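Molybdopterin biosynthesis Mog protein (Mycobacterium tuberculosis, PDB 2G4R) probably binds molybdopterin and takes part in the biosynthesis of the molybdenum cofactor. Local coordinates at residues V44-D47 with G48-G52; G140-A143 with D144-D147. All coordinates share one frame; numbering follows the deposited sequence.

Contact 1. Residues V44-D47 with G48-G52; sequences VVAD and GNPVG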
# COMPACT_ATOMS: atom_id res chain seq x y z
N VAL A 44 5.51 4.30 -0.64
CA VAL A 44 4.57 4.62 0.37
C VAL A 44 4.41 3.36 1.17
O VAL A 44 4.19 2.27 0.59
CB VAL A 44 3.23 5.09 -0.20
CG1 VAL A 44 2.33 5.54 0.95
CG2 VAL A 44 3.43 6.25 -1.18
N VAL A 45 4.60 3.48 2.48
CA VAL A 45 4.56 2.31 3.37
C VAL A 45 3.76 2.63 4.64
O VAL A 45 3.57 3.80 4.99
CB VAL A 45 5.99 1.79 3.80
CG1 VAL A 45 6.85 1.49 2.62
CG2 VAL A 45 6.72 2.82 4.72
N ALA A 46 3.27 1.58 5.31
CA ALA A 46 2.53 1.74 6.56
C ALA A 46 3.47 2.10 7.71
O ALA A 46 4.70 1.88 7.62
CB ALA A 46 1.74 0.47 6.92
N ASP A 47 2.87 2.63 8.77
CA ASP A 47 3.61 2.95 10.00
C ASP A 47 4.15 1.64 10.57
O ASP A 47 3.57 0.60 10.37
CB ASP A 47 2.68 3.50 11.08
CG ASP A 47 2.14 4.87 10.80
OD1 ASP A 47 2.90 5.87 10.61
OD2 ASP A 47 0.90 4.99 10.86
N GLY A 48 5.29 1.68 11.22
CA GLY A 48 5.78 0.47 11.89
C GLY A 48 6.85 -0.27 11.15
O GLY A 48 7.74 0.32 10.52
N ASN A 49 6.78 -1.59 11.26
CA ASN A 49 7.80 -2.43 10.69
C ASN A 49 8.14 -2.11 9.24
O ASN A 49 9.32 -2.16 8.87
CB ASN A 49 7.49 -3.92 10.90
CG ASN A 49 7.74 -4.40 12.37
OD1 ASN A 49 8.51 -3.82 13.14
ND2 ASN A 49 7.07 -5.49 12.73
N PRO A 50 7.12 -1.83 8.39
CA PRO A 50 7.38 -1.48 6.97
C PRO A 50 8.34 -0.29 6.80
O PRO A 50 9.06 -0.24 5.79
CB PRO A 50 5.99 -1.14 6.44
CG PRO A 50 5.09 -1.98 7.33
CD PRO A 50 5.67 -1.88 8.67
N VAL A 51 8.40 0.59 7.81
CA VAL A 51 9.39 1.70 7.85
C VAL A 51 10.82 1.17 8.03
O VAL A 51 11.74 1.49 7.24
CB VAL A 51 9.11 2.75 8.94
CG1 VAL A 51 10.18 3.90 8.85
CG2 VAL A 51 7.67 3.28 8.83
N GLY A 52 11.01 0.36 9.08
CA GLY A 52 12.29 -0.35 9.25
C GLY A 52 12.75 -1.10 7.99
O GLY A 52 13.91 -1.01 7.55
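Pro50 sets CB, CG and CD of its ring against the end of strand 43-45 and the loop residues Ala46 and Asp47, overlapping all three residues that lead toward its helix. Its CB approaches Val45 CB to 3.9 Å. The same Pro50 CB lies 3.5 Å from Ala46 O, while Pro50 CG meets the methyl carbon CB of Ala46 at 4.2 Å and Pro50 CD rests near Asp47 O. On Val45 the first torsion (chi1 -55°) sets CG2 between the backbone N and the carbonyl carbon, a crowded position from which this methyl reaches the Pro50 carbonyl group and, at 4.2 Å, CG2 of Val51. The same Val51 CG2, on the branch anti to its own carbonyl carbon, comes within 3.5 Å of Ala46 O. Carbons of Pro50 and Val51 lie against that oxygen, which this contact buries with no partner in the model. No hydrogen bond joins 44-47 to 48-52, and the contact rests on apolar side chains and on carbons set against backbone carbonyls. Gly48 occupies the N-cap, and its carbonyl oxygen accepts Val51 N at 2.8 Å in the first turn. Its phi of 101° and psi of -144° suit glycine, because a CB there would clash with Asp47 O. The whole is a strand-to-helix connection of an alpha/beta fold: strand 43-45, at the edge of the sheet within this chain, pairs with strand 6-11 and leads to helix 49-60. Ser13 OG hydrogen-bonds Asp47 N, Val11 of strand 6-11 touches both Asp47 and Val51, and Pro26 of the third subunit packs on Ala46.

Contact 2. Residues G140-A143 with D144-D147; sequences GVLA and DVLD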
# COMPACT_ATOMS: atom_id res chain seq x y z
N GLY A 140 13.90 23.12 2.28
CA GLY A 140 14.61 24.40 2.19
C GLY A 140 15.79 24.46 3.15
O GLY A 140 16.88 25.00 2.83
N VAL A 141 15.61 23.90 4.33
CA VAL A 141 16.68 23.81 5.30
C VAL A 141 17.75 22.89 4.75
O VAL A 141 18.92 23.25 4.74
CB VAL A 141 16.18 23.28 6.64
CG1 VAL A 141 17.35 22.88 7.52
CG2 VAL A 141 15.37 24.29 7.28
N LEU A 142 17.34 21.71 4.27
CA LEU A 142 18.27 20.72 3.74
C LEU A 142 19.07 21.27 2.57
O LEU A 142 20.23 20.93 2.42
CB LEU A 142 17.55 19.44 3.29
CG LEU A 142 18.39 18.30 2.69
CD1 LEU A 142 19.38 17.73 3.71
CD2 LEU A 142 17.50 17.16 2.20
N ALA A 143 18.46 22.11 1.74
CA ALA A 143 19.13 22.65 0.56
C ALA A 143 20.38 23.46 0.93
O ALA A 143 21.34 23.47 0.19
CB ALA A 143 18.16 23.50 -0.31
N ASP A 144 20.35 24.13 2.06
CA ASP A 144 21.47 24.92 2.56
C ASP A 144 22.71 24.08 2.95
O ASP A 144 23.82 24.62 3.08
CB ASP A 144 21.03 25.65 3.85
CG ASP A 144 20.09 26.84 3.61
OD1 ASP A 144 20.03 27.39 2.48
OD2 ASP A 144 19.43 27.24 4.63
N VAL A 145 22.51 22.79 3.20
CA VAL A 145 23.58 21.96 3.69
C VAL A 145 23.83 20.63 2.97
O VAL A 145 24.83 19.97 3.30
CB VAL A 145 23.38 21.62 5.19
CG1 VAL A 145 23.28 22.89 6.03
CG2 VAL A 145 22.19 20.66 5.38
N LEU A 146 22.96 20.24 2.02
CA LEU A 146 23.07 18.91 1.37
C LEU A 146 24.45 18.65 0.76
O LEU A 146 25.06 17.60 1.00
CB LEU A 146 21.98 18.72 0.30
CG LEU A 146 21.90 17.31 -0.37
CD1 LEU A 146 21.89 16.16 0.63
CD2 LEU A 146 20.65 17.17 -1.26
N ASP A 147 24.96 19.60 -0.03
CA ASP A 147 26.19 19.35 -0.78
C ASP A 147 27.37 19.16 0.16
O ASP A 147 28.16 18.22 0.02
CB ASP A 147 26.50 20.51 -1.73
CG ASP A 147 25.58 20.55 -2.94
OD1 ASP A 147 25.41 19.48 -3.59
OD2 ASP A 147 25.04 21.64 -3.23
O HOH W 1 20.04 25.05 6.68
O HOH W 2 23.37 22.17 -0.87
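Leu142 O receives two backbone N-H groups from the following turn: Val145 N at 3.0 Å, with an N-H...O angle of 157°, and Leu146 N at 2.8 Å through a weak bond. Val145 N approaches from above the carbonyl plane, tilted 57° out of it. One residue earlier in the chain, Asp144 N bonds to Val141 O at 3.2 Å. A water bridges the same two residues, donating to Val141 O and to Asp144 OD2; the carboxylate is brought back over the preceding turn by a chi1 of -74°, with CG beside its own backbone N. A second water donates to Ala143 O at 2.6 Å and accepts from Asp147 N, linking Ala143 to Asp147 across the junction, and its bond to Asp147 OD2 is weak. Val145 is the N-cap of helix 146-153. Among the side chains, Leu142 CD1 lies 4.3 Å from Leu146 CD1 and 4.4 Å from Val145 CG2. Together these residues make a helix-to-helix junction between helix 132-143 and the C-terminal helix 146-153. Trp31 of helix 24-34 packs on Leu142, Ala143 and Leu146, Ile67 and Val65 of strand 65-69 meet the buried Leu142 and Leu146 respectively, and Val141 packs on helix 93-102.

Both contacts are local junctions at the start of a helix, on opposite sides of the chain's centre, with their centres 26 Å apart and no atoms touching. Contact 1 lies at the surface and joins an edge strand to a helix through apolar overlap round a glycine N-cap. Contact 2 is partly buried, joins two successive helices, and depends on backbone hydrogen bonds and bridging waters, with two buried leucines. Their surroundings differ too: contact 1 borders other subunits of the assembly, whereas no other chain of the assembly touches 140-147, whose side chains pack on helices, a strand and loops of their own subunit.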